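Side-chain contacts in enterobactin synthetase component F-related protein (Vibrio cholerae serotype O1, PDB 4OXI), which binds glycyl-adenosine-5'-phosphate as the adenylation domain AlmE and probably activates glycine with ATP for a lipopolysaccharide modification that gives resistance to antimicrobial peptides: residues K74-T77 with Y78-T82; I102-V105 with R106-A109; A388-E391 with E392-A395. All blocks are in the same frame, centred on the assembly; numbering follows the deposited sequence.

Overall arrangement
Along the chain the three contacts come in series, all within the AMP-binding enzyme region, each at a junction between elements of secondary structure. Contact 1 joins edge strand 74-77 of a four-stranded mixed sheet to helix 78-95; contact 2 leads from strand 99-102 of a five-stranded parallel sheet into helix 108-119. Their centres lie about 15 Å apart and they touch, Leu-108 packing against Tyr-76 and Met-81, so the two helix starts pack together through Leu-108. Contact 3, the turn from strand 387-388 into strand 394-397, is far off, its centre about 37 Å from that of contact 1 and about 35 Å from that of contact 2; the side chain of Leu-394 is about 11 Å from the bound glycyl-adenosine-5'-phosphate.

Contact 1 (K74-T77 with Y78-T82); sequences KTYT and YQEMT
Glu-80 lays its extended side chain obliquely across that of Thr-77, its CG lying 3.3 Å from Thr-77 OG1 and its carboxylate reaching the backbone at the end of the strand. Glu-80 OE1 accepts from Thr-77 N at 2.8 Å, the N-H approaching from above the carboxylate plane, 37° out of it. In return Thr-77 OG1 accepts from Glu-80 N at 3.1 Å, a nearly straight bond. The hydroxyl can do this because chi1 of 62° sets OG1 between the backbone N and the carbonyl carbon, turned to the first turn of the helix. These two reciprocal bonds make a capping box with Thr-77 as N-cap, where strand 74-77 gives way to helix 78-95, the segments 74-77 and 78-82 running roughly perpendicular. The same oxygen of Glu-80 also rests 3.2 Å from Tyr-76 CA, and its negative charge at the helix N-terminus would probably be favoured by the helix dipole. Thr-77 O takes the first helical bond, from Met-81 N at 2.9 Å.

Met-81, bent at chi2 and chi3, brings SD to 3.8 Å from Tyr-76 CB. The sulfur is 5.1 Å from the centre of the Tyr-76 ring and 43° off its normal, an oblique Met-aromatic contact. Ser-112 and Trp-115 of helix 108-119 also touch the Met-81 side chain. One residue further, Tyr-78 O is gripped from opposite faces of its plane by Thr-82 N and by Thr-82 OG1, the latter at 2.6 Å, while Tyr-78 OH bonds to Ala-281 O.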
ATOM      1  N   LYS A  74      19.398  -1.061 -14.165  1.00 24.59           N
ATOM      2  CA  LYS A  74      19.930  -2.427 -14.117  1.00 22.62           C
ATOM      3  C   LYS A  74      18.847  -3.492 -14.117  1.00 23.97           C
ATOM      4  O   LYS A  74      17.782  -3.320 -13.527  1.00 21.49           O
ATOM      5  CB  LYS A  74      20.834  -2.632 -12.902  1.00 24.98           C
ATOM      6  CG  LYS A  74      22.113  -1.832 -12.934  1.00 33.21           C
ATOM      7  CD  LYS A  74      23.087  -2.352 -11.890  1.00 39.11           C
ATOM      8  CE  LYS A  74      24.435  -1.664 -12.021  1.00 48.30           C
ATOM      9  NZ  LYS A  74      24.288  -0.182 -12.034  1.00 51.20           N
ATOM     10  N   THR A  75      19.132  -4.610 -14.768  1.00 25.18           N
ATOM     11  CA  THR A  75      18.173  -5.703 -14.838  1.00 23.60           C
ATOM     12  C   THR A  75      18.722  -6.926 -14.110  1.00 23.47           C
ATOM     13  O   THR A  75      19.914  -7.209 -14.192  1.00 23.70           O
ATOM     14  CB  THR A  75      17.887  -6.039 -16.298  1.00 26.72           C
ATOM     15  OG1 THR A  75      17.530  -4.826 -16.976  1.00 28.20           O
ATOM     16  CG2 THR A  75      16.754  -7.037 -16.415  1.00 23.94           C
ATOM     17  N   TYR A  76      17.858  -7.634 -13.381  1.00 22.33           N
ATOM     18  CA  TYR A  76      18.270  -8.813 -12.621  1.00 23.61           C
ATOM     19  C   TYR A  76      17.359  -9.965 -12.988  1.00 23.23           C
ATOM     20  O   TYR A  76      16.125  -9.816 -12.995  1.00 18.95           O
ATOM     21  CB  TYR A  76      18.200  -8.549 -11.100  1.00 22.37           C
ATOM     22  CG  TYR A  76      19.003  -7.341 -10.655  1.00 21.58           C
ATOM     23  CD1 TYR A  76      20.313  -7.476 -10.204  1.00 24.49           C
ATOM     24  CD2 TYR A  76      18.465  -6.071 -10.718  1.00 20.81           C
ATOM     25  CE1 TYR A  76      21.060  -6.372  -9.817  1.00 23.24           C
ATOM     26  CE2 TYR A  76      19.202  -4.962 -10.332  1.00 25.35           C
ATOM     27  CZ  TYR A  76      20.491  -5.117  -9.878  1.00 24.49           C
ATOM     28  OH  TYR A  76      21.220  -4.010  -9.491  1.00 26.61           O
ATOM     29  N   THR A  77      17.957 -11.113 -13.312  1.00 22.86           N
ATOM     30  CA  THR A  77      17.165 -12.298 -13.658  1.00 23.38           C
ATOM     31  C   THR A  77      16.539 -12.951 -12.420  1.00 21.04           C
ATOM     32  O   THR A  77      16.911 -12.631 -11.284  1.00 22.16           O
ATOM     33  CB  THR A  77      18.033 -13.357 -14.331  1.00 24.45           C
ATOM     34  OG1 THR A  77      19.036 -13.758 -13.408  1.00 21.63           O
ATOM     35  CG2 THR A  77      18.708 -12.807 -15.607  1.00 20.63           C
ATOM     36  N   TYR A  78      15.603 -13.872 -12.637  1.00 22.00           N
ATOM     37  CA  TYR A  78      15.017 -14.631 -11.537  1.00 22.74           C
ATOM     38  C   TYR A  78      16.097 -15.353 -10.740  1.00 26.30           C
ATOM     39  O   TYR A  78      16.027 -15.432  -9.514  1.00 22.86           O
ATOM     40  CB  TYR A  78      13.923 -15.593 -12.040  1.00 21.22           C
ATOM     41  CG  TYR A  78      12.603 -14.877 -12.119  1.00 24.35           C
ATOM     42  CD1 TYR A  78      12.211 -14.212 -13.279  1.00 23.06           C
ATOM     43  CD2 TYR A  78      11.776 -14.805 -11.009  1.00 20.50           C
ATOM     44  CE1 TYR A  78      11.009 -13.509 -13.327  1.00 21.81           C
ATOM     45  CE2 TYR A  78      10.591 -14.115 -11.049  1.00 20.37           C
ATOM     46  CZ  TYR A  78      10.216 -13.463 -12.193  1.00 24.64           C
ATOM     47  OH  TYR A  78       9.029 -12.780 -12.184  1.00 22.86           O
ATOM     48  N   GLN A  79      17.122 -15.834 -11.432  1.00 25.77           N
ATOM     49  CA  GLN A  79      18.196 -16.563 -10.777  1.00 23.80           C
ATOM     50  C   GLN A  79      19.007 -15.621  -9.909  1.00 27.77           C
ATOM     51  O   GLN A  79      19.363 -15.957  -8.768  1.00 29.41           O
ATOM     52  CB  GLN A  79      19.098 -17.233 -11.825  1.00 25.81           C
ATOM     53  CG  GLN A  79      20.285 -18.012 -11.239  1.00 24.85           C
ATOM     54  CD  GLN A  79      19.859 -19.270 -10.490  1.00 30.40           C
ATOM     55  OE1 GLN A  79      19.138 -20.115 -11.025  1.00 36.83           O
ATOM     56  NE2 GLN A  79      20.293 -19.392  -9.238  1.00 31.93           N
ATOM     57  N   GLU A  80      19.316 -14.443 -10.439  1.00 22.18           N
ATOM     58  CA  GLU A  80      20.089 -13.483  -9.666  1.00 25.10           C
ATOM     59  C   GLU A  80      19.297 -12.986  -8.458  1.00 24.53           C
ATOM     60  O   GLU A  80      19.857 -12.810  -7.386  1.00 27.22           O
ATOM     61  CB  GLU A  80      20.524 -12.308 -10.545  1.00 25.84           C
ATOM     62  CG  GLU A  80      21.565 -12.680 -11.604  1.00 30.43           C
ATOM     63  CD  GLU A  80      21.680 -11.627 -12.716  1.00 32.94           C
ATOM     64  OE1 GLU A  80      20.748 -10.803 -12.880  1.00 29.43           O
ATOM     65  OE2 GLU A  80      22.697 -11.636 -13.437  1.00 45.27           O
ATOM     66  N   MET A  81      17.999 -12.742  -8.631  1.00 25.19           N
ATOM     67  CA  MET A  81      17.166 -12.294  -7.509  1.00 24.07           C
ATOM     68  C   MET A  81      17.036 -13.413  -6.478  1.00 25.82           C
ATOM     69  O   MET A  81      17.016 -13.165  -5.268  1.00 22.29           O
ATOM     70  CB  MET A  81      15.773 -11.860  -7.994  1.00 20.92           C
ATOM     71  CG  MET A  81      15.761 -10.539  -8.769  1.00 17.66           C
ATOM     72  SD  MET A  81      16.385  -9.150  -7.781  1.00 23.73           S
ATOM     73  CE  MET A  81      15.229  -9.165  -6.399  1.00 20.50           C
ATOM     74  N   THR A  82      16.960 -14.650  -6.961  1.00 24.35           N
ATOM     75  CA  THR A  82      16.847 -15.798  -6.068  1.00 23.50           C
ATOM     76  C   THR A  82      18.108 -15.981  -5.226  1.00 25.56           C
ATOM     77  O   THR A  82      18.015 -16.268  -4.039  1.00 26.45           O
ATOM     78  CB  THR A  82      16.511 -17.066  -6.844  1.00 25.91           C
ATOM     79  OG1 THR A  82      15.235 -16.879  -7.483  1.00 27.32           O
ATOM     80  CG2 THR A  82      16.445 -18.275  -5.902  1.00 28.08           C
TER

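Contact 2 (I102-V105 with R106-A109); sequences ILSV and RDLA
With chi1 at 166°, Ser-104 turns OG away from its own backbone N and into the bend of the chain, where Asp-107 and Ala-109 meet it; in Asp-107 too CG stands opposite the backbone N, which sends the carboxylate back over the start of the helix. Ser-104 OG lies against two carbons, 3.6 Å from Asp-107 CB and 3.7 Å from Ala-109 CB. The methyl of Ala-109 also meets Ser-104 CB at 4.1 Å, so the serine side chain packs against the inner side of the turn. Asp-107 is the N-cap of helix 108-119: its OD2 accepts from Ala-109 N at 3.0 Å, a bond of 171° on the anti side of the oxygen and 24° out of the carboxylate plane. The cap sits where the loop from strand 99-102 enters the helix. Asp-107 OD1 forms a salt bridge with Lys-72, so each carboxylate oxygen has a partner, which would restrict the rotation of the group. The hydroxyl of Ser-104 makes a hydrogen bond with Asp-151 OD2. Val-105 O lies 3.3 Å from Asp-107 CB. Arg-106 bridges the turn with positive phi and psi; its CB lies 3.3 Å from Val-105 O, and its extended chain leaves the turn, NH2 making a salt bridge to Asp-263 and a hydrogen bond to Tyr-261 O.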
ATOM      1  N   ILE A 102      12.456  -2.462   6.558  1.00 18.01           N
ATOM      2  CA  ILE A 102      13.144  -2.153   5.315  1.00 21.38           C
ATOM      3  C   ILE A 102      13.234  -0.653   5.100  1.00 19.92           C
ATOM      4  O   ILE A 102      12.222  -0.005   4.848  1.00 20.45           O
ATOM      5  CB  ILE A 102      12.446  -2.821   4.117  1.00 21.85           C
ATOM      6  CG1 ILE A 102      12.326  -4.335   4.367  1.00 19.47           C
ATOM      7  CG2 ILE A 102      13.216  -2.532   2.827  1.00 18.37           C
ATOM      8  CD1 ILE A 102      11.926  -5.119   3.156  1.00 25.37           C
ATOM      9  N   LEU A 103      14.445  -0.111   5.223  1.00 18.78           N
ATOM     10  CA  LEU A 103      14.681   1.331   5.131  1.00 22.50           C
ATOM     11  C   LEU A 103      14.963   1.712   3.675  1.00 23.19           C
ATOM     12  O   LEU A 103      14.635   2.810   3.212  1.00 23.21           O
ATOM     13  CB  LEU A 103      15.877   1.724   6.018  1.00 21.65           C
ATOM     14  CG  LEU A 103      16.207   3.213   6.209  1.00 24.18           C
ATOM     15  CD1 LEU A 103      15.135   3.910   7.035  1.00 19.40           C
ATOM     16  CD2 LEU A 103      17.579   3.373   6.868  1.00 23.80           C
ATOM     17  N   SER A 104      15.587   0.791   2.961  1.00 21.32           N
ATOM     18  CA  SER A 104      15.852   0.957   1.539  1.00 20.30           C
ATOM     19  C   SER A 104      14.547   1.193   0.786  1.00 25.64           C
ATOM     20  O   SER A 104      13.527   0.567   1.103  1.00 25.75           O
ATOM     21  CB  SER A 104      16.525  -0.308   1.016  1.00 23.05           C
ATOM     22  OG  SER A 104      16.508  -0.315  -0.401  1.00 32.61           O
ATOM     23  N   VAL A 105      14.570   2.095  -0.194  1.00 22.28           N
ATOM     24  CA  VAL A 105      13.405   2.336  -1.047  1.00 24.08           C
ATOM     25  C   VAL A 105      13.784   2.446  -2.527  1.00 23.95           C
ATOM     26  O   VAL A 105      14.846   2.968  -2.854  1.00 22.53           O
ATOM     27  CB  VAL A 105      12.634   3.614  -0.625  1.00 27.10           C
ATOM     28  CG1 VAL A 105      12.010   3.422   0.750  1.00 23.52           C
ATOM     29  CG2 VAL A 105      13.554   4.836  -0.643  1.00 27.13           C
ATOM     30  N   ARG A 106      12.910   1.940  -3.406  1.00 27.43           N
ATOM     31  CA  ARG A 106      13.087   2.015  -4.866  1.00 22.82           C
ATOM     32  C   ARG A 106      14.476   1.618  -5.292  1.00 25.96           C
ATOM     33  O   ARG A 106      15.090   2.255  -6.150  1.00 23.35           O
ATOM     34  CB  ARG A 106      12.729   3.407  -5.408  1.00 21.23           C
ATOM     35  CG  ARG A 106      11.222   3.669  -5.297  1.00 26.00           C
ATOM     36  CD  ARG A 106      10.762   4.993  -5.877  1.00 25.99           C
ATOM     37  NE  ARG A 106       9.407   5.260  -5.392  1.00 26.69           N
ATOM     38  CZ  ARG A 106       8.303   4.703  -5.888  1.00 28.17           C
ATOM     39  NH1 ARG A 106       8.373   3.859  -6.920  1.00 25.50           N
ATOM     40  NH2 ARG A 106       7.125   5.001  -5.352  1.00 25.29           N
ATOM     41  N   ASP A 107      14.964   0.558  -4.669  1.00 23.28           N
ATOM     42  CA  ASP A 107      16.335   0.140  -4.838  1.00 24.24           C
ATOM     43  C   ASP A 107      16.375  -1.383  -4.737  1.00 23.82           C
ATOM     44  O   ASP A 107      15.510  -1.992  -4.088  1.00 22.27           O
ATOM     45  CB  ASP A 107      17.188   0.763  -3.735  1.00 26.86           C
ATOM     46  CG  ASP A 107      18.663   0.421  -3.870  1.00 29.76           C
ATOM     47  OD1 ASP A 107      19.396   1.223  -4.493  1.00 39.47           O
ATOM     48  OD2 ASP A 107      19.094  -0.648  -3.368  1.00 30.72           O
ATOM     49  N   LEU A 108      17.369  -1.994  -5.370  1.00 19.53           N
ATOM     50  CA  LEU A 108      17.501  -3.447  -5.387  1.00 20.66           C
ATOM     51  C   LEU A 108      17.391  -4.073  -3.995  1.00 22.90           C
ATOM     52  O   LEU A 108      16.772  -5.133  -3.823  1.00 21.98           O
ATOM     53  CB  LEU A 108      18.847  -3.820  -5.997  1.00 19.60           C
ATOM     54  CG  LEU A 108      19.306  -5.261  -5.794  1.00 23.34           C
ATOM     55  CD1 LEU A 108      18.398  -6.204  -6.582  1.00 20.47           C
ATOM     56  CD2 LEU A 108      20.776  -5.417  -6.212  1.00 22.15           C
ATOM     57  N   ALA A 109      18.000  -3.421  -3.008  1.00 21.44           N
ATOM     58  CA  ALA A 109      18.049  -3.964  -1.652  1.00 21.66           C
ATOM     59  C   ALA A 109      16.651  -4.146  -1.071  1.00 18.72           C
ATOM     60  O   ALA A 109      16.394  -5.125  -0.391  1.00 23.16           O
ATOM     61  CB  ALA A 109      18.887  -3.080  -0.763  1.00 18.18           C
TER

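Contact 3 (A388-E391 with E392-A395); sequences AFEE and ECLA
Ala-388 CB is directed at 392-395, and the end of the Leu-394 chain comes to meet it across a connecting turn between two sheets: Ala-388 ends the edge strand 387-388 of one, and Leu-394 begins strand 394-397 of another. The apolar part of the contact is small. Ala-388 CB meets Leu-394 CD1 and CG, each at 3.8 Å, and Cys-393 CB at 4.3 Å, one methyl resting against the end of a branched chain and the CB of the preceding Cys-393. Leu-394 reaches it with CG anti to the carbonyl carbon (chi1 -58°) and CD1 carried on in an extended line (chi2 -177°).

The sulfur contacts come next. Cys-393 lies over the inside of the turn, its CB 3.4 Å from Glu-390 O and its SG 3.7 Å from Glu-390 CB, so that thiol and glutamate stem pack side by side. The buried cysteine thus packs against the Glu-390 carbonyl and side-chain stem, while no hydrogen bond joins the two segments.

The carboxylates, too, make no hydrogen bond across 388-391 and 392-395. Glu-390 runs out extended beyond CG to a salt bridge from OE2 to Lys-422, and its chain also touches Cys-241 and Gln-245 of helix 236-249. Glu-391 is bent at chi2, and Glu-392 stretches away from the turn, both in exposed positions.

Backbone geometry closes the turn. Glu-392 takes a left-handed conformation, phi 72°, which helps bend the chain sharply; its N hydrogen-bonds to Glu-407 OE2. At this bend Glu-392 CB comes within 3.0 Å of Glu-391 O.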
ATOM      1  N   ALA A 388     -17.248  -8.550  -5.284  1.00 25.32           N
ATOM      2  CA  ALA A 388     -16.140  -9.198  -4.608  1.00 29.62           C
ATOM      3  C   ALA A 388     -15.547 -10.308  -5.442  1.00 33.32           C
ATOM      4  O   ALA A 388     -16.236 -10.914  -6.260  1.00 32.56           O
ATOM      5  CB  ALA A 388     -16.608  -9.758  -3.268  1.00 27.96           C
ATOM      6  N   PHE A 389     -14.268 -10.589  -5.213  1.00 30.90           N
ATOM      7  CA  PHE A 389     -13.630 -11.749  -5.811  1.00 35.92           C
ATOM      8  C   PHE A 389     -14.317 -13.032  -5.356  1.00 33.40           C
ATOM      9  O   PHE A 389     -14.476 -13.956  -6.132  1.00 36.21           O
ATOM     10  CB  PHE A 389     -12.159 -11.801  -5.418  1.00 30.97           C
ATOM     11  CG  PHE A 389     -11.354 -10.645  -5.936  1.00 30.65           C
ATOM     12  CD1 PHE A 389     -11.205 -10.448  -7.292  1.00 28.28           C
ATOM     13  CD2 PHE A 389     -10.726  -9.770  -5.062  1.00 35.53           C
ATOM     14  CE1 PHE A 389     -10.457  -9.386  -7.782  1.00 32.33           C
ATOM     15  CE2 PHE A 389      -9.973  -8.703  -5.547  1.00 34.18           C
ATOM     16  CZ  PHE A 389      -9.842  -8.514  -6.908  1.00 29.61           C
ATOM     17  N   GLU A 390     -14.716 -13.074  -4.091  1.00 40.79           N
ATOM     18  CA  GLU A 390     -15.341 -14.255  -3.505  1.00 43.81           C
ATOM     19  C   GLU A 390     -16.726 -13.917  -2.991  1.00 42.86           C
ATOM     20  O   GLU A 390     -16.907 -12.903  -2.315  1.00 43.17           O
ATOM     21  CB  GLU A 390     -14.504 -14.753  -2.333  1.00 40.70           C
ATOM     22  CG  GLU A 390     -13.083 -15.105  -2.707  1.00 44.77           C
ATOM     23  CD  GLU A 390     -12.327 -15.713  -1.551  1.00 50.92           C
ATOM     24  OE1 GLU A 390     -12.177 -15.030  -0.503  1.00 47.39           O
ATOM     25  OE2 GLU A 390     -11.894 -16.880  -1.692  1.00 55.29           O
ATOM     26  N   GLU A 391     -17.709 -14.765  -3.281  1.00 50.04           N
ATOM     27  CA  GLU A 391     -19.054 -14.508  -2.771  1.00 45.72           C
ATOM     28  C   GLU A 391     -19.048 -14.724  -1.263  1.00 41.17           C
ATOM     29  O   GLU A 391     -18.117 -15.330  -0.731  1.00 41.14           O
ATOM     30  CB  GLU A 391     -20.111 -15.361  -3.491  1.00 51.77           C
ATOM     31  CG  GLU A 391     -20.367 -14.971  -4.976  1.00 52.60           C
ATOM     32  CD  GLU A 391     -21.323 -13.765  -5.179  1.00 67.53           C
ATOM     33  OE1 GLU A 391     -21.998 -13.712  -6.238  1.00 69.57           O
ATOM     34  OE2 GLU A 391     -21.399 -12.860  -4.309  1.00 62.71           O
ATOM     35  N   GLU A 392     -20.059 -14.173  -0.587  1.00 46.03           N
ATOM     36  CA  GLU A 392     -20.202 -14.223   0.876  1.00 40.97           C
ATOM     37  C   GLU A 392     -19.229 -13.349   1.661  1.00 41.68           C
ATOM     38  O   GLU A 392     -19.095 -13.511   2.875  1.00 45.09           O
ATOM     39  CB  GLU A 392     -20.160 -15.663   1.401  1.00 48.00           C
ATOM     40  CG  GLU A 392     -21.141 -16.587   0.702  1.00 57.33           C
ATOM     41  CD  GLU A 392     -21.318 -17.913   1.411  1.00 66.71           C
ATOM     42  OE1 GLU A 392     -20.336 -18.420   2.010  1.00 65.96           O
ATOM     43  OE2 GLU A 392     -22.452 -18.443   1.367  1.00 69.03           O
ATOM     44  N   CYS A 393     -18.581 -12.402   0.983  1.00 39.06           N
ATOM     45  CA  CYS A 393     -17.589 -11.533   1.622  1.00 35.57           C
ATOM     46  C   CYS A 393     -18.099 -10.149   1.997  1.00 32.76           C
ATOM     47  O   CYS A 393     -17.470  -9.453   2.799  1.00 34.45           O
ATOM     48  CB  CYS A 393     -16.366 -11.355   0.708  1.00 34.66           C
ATOM     49  SG  CYS A 393     -15.297 -12.784   0.735  1.00 56.38           S
ATOM     50  N   LEU A 394     -19.204  -9.730   1.394  1.00 28.91           N
ATOM     51  CA  LEU A 394     -19.653  -8.359   1.543  1.00 25.56           C
ATOM     52  C   LEU A 394     -21.027  -8.300   2.196  1.00 31.48           C
ATOM     53  O   LEU A 394     -21.889  -9.137   1.927  1.00 27.70           O
ATOM     54  CB  LEU A 394     -19.736  -7.685   0.180  1.00 25.85           C
ATOM     55  CG  LEU A 394     -18.463  -7.641  -0.664  1.00 31.24           C
ATOM     56  CD1 LEU A 394     -18.727  -6.874  -1.937  1.00 30.21           C
ATOM     57  CD2 LEU A 394     -17.338  -6.986   0.112  1.00 27.55           C
ATOM     58  N   ALA A 395     -21.220  -7.303   3.052  1.00 28.96           N
ATOM     59  CA  ALA A 395     -22.546  -6.960   3.540  1.00 28.27           C
ATOM     60  C   ALA A 395     -22.671  -5.449   3.635  1.00 29.12           C
ATOM     61  O   ALA A 395     -21.662  -4.731   3.653  1.00 30.16           O
ATOM     62  CB  ALA A 395     -22.824  -7.612   4.883  1.00 30.11           C
TER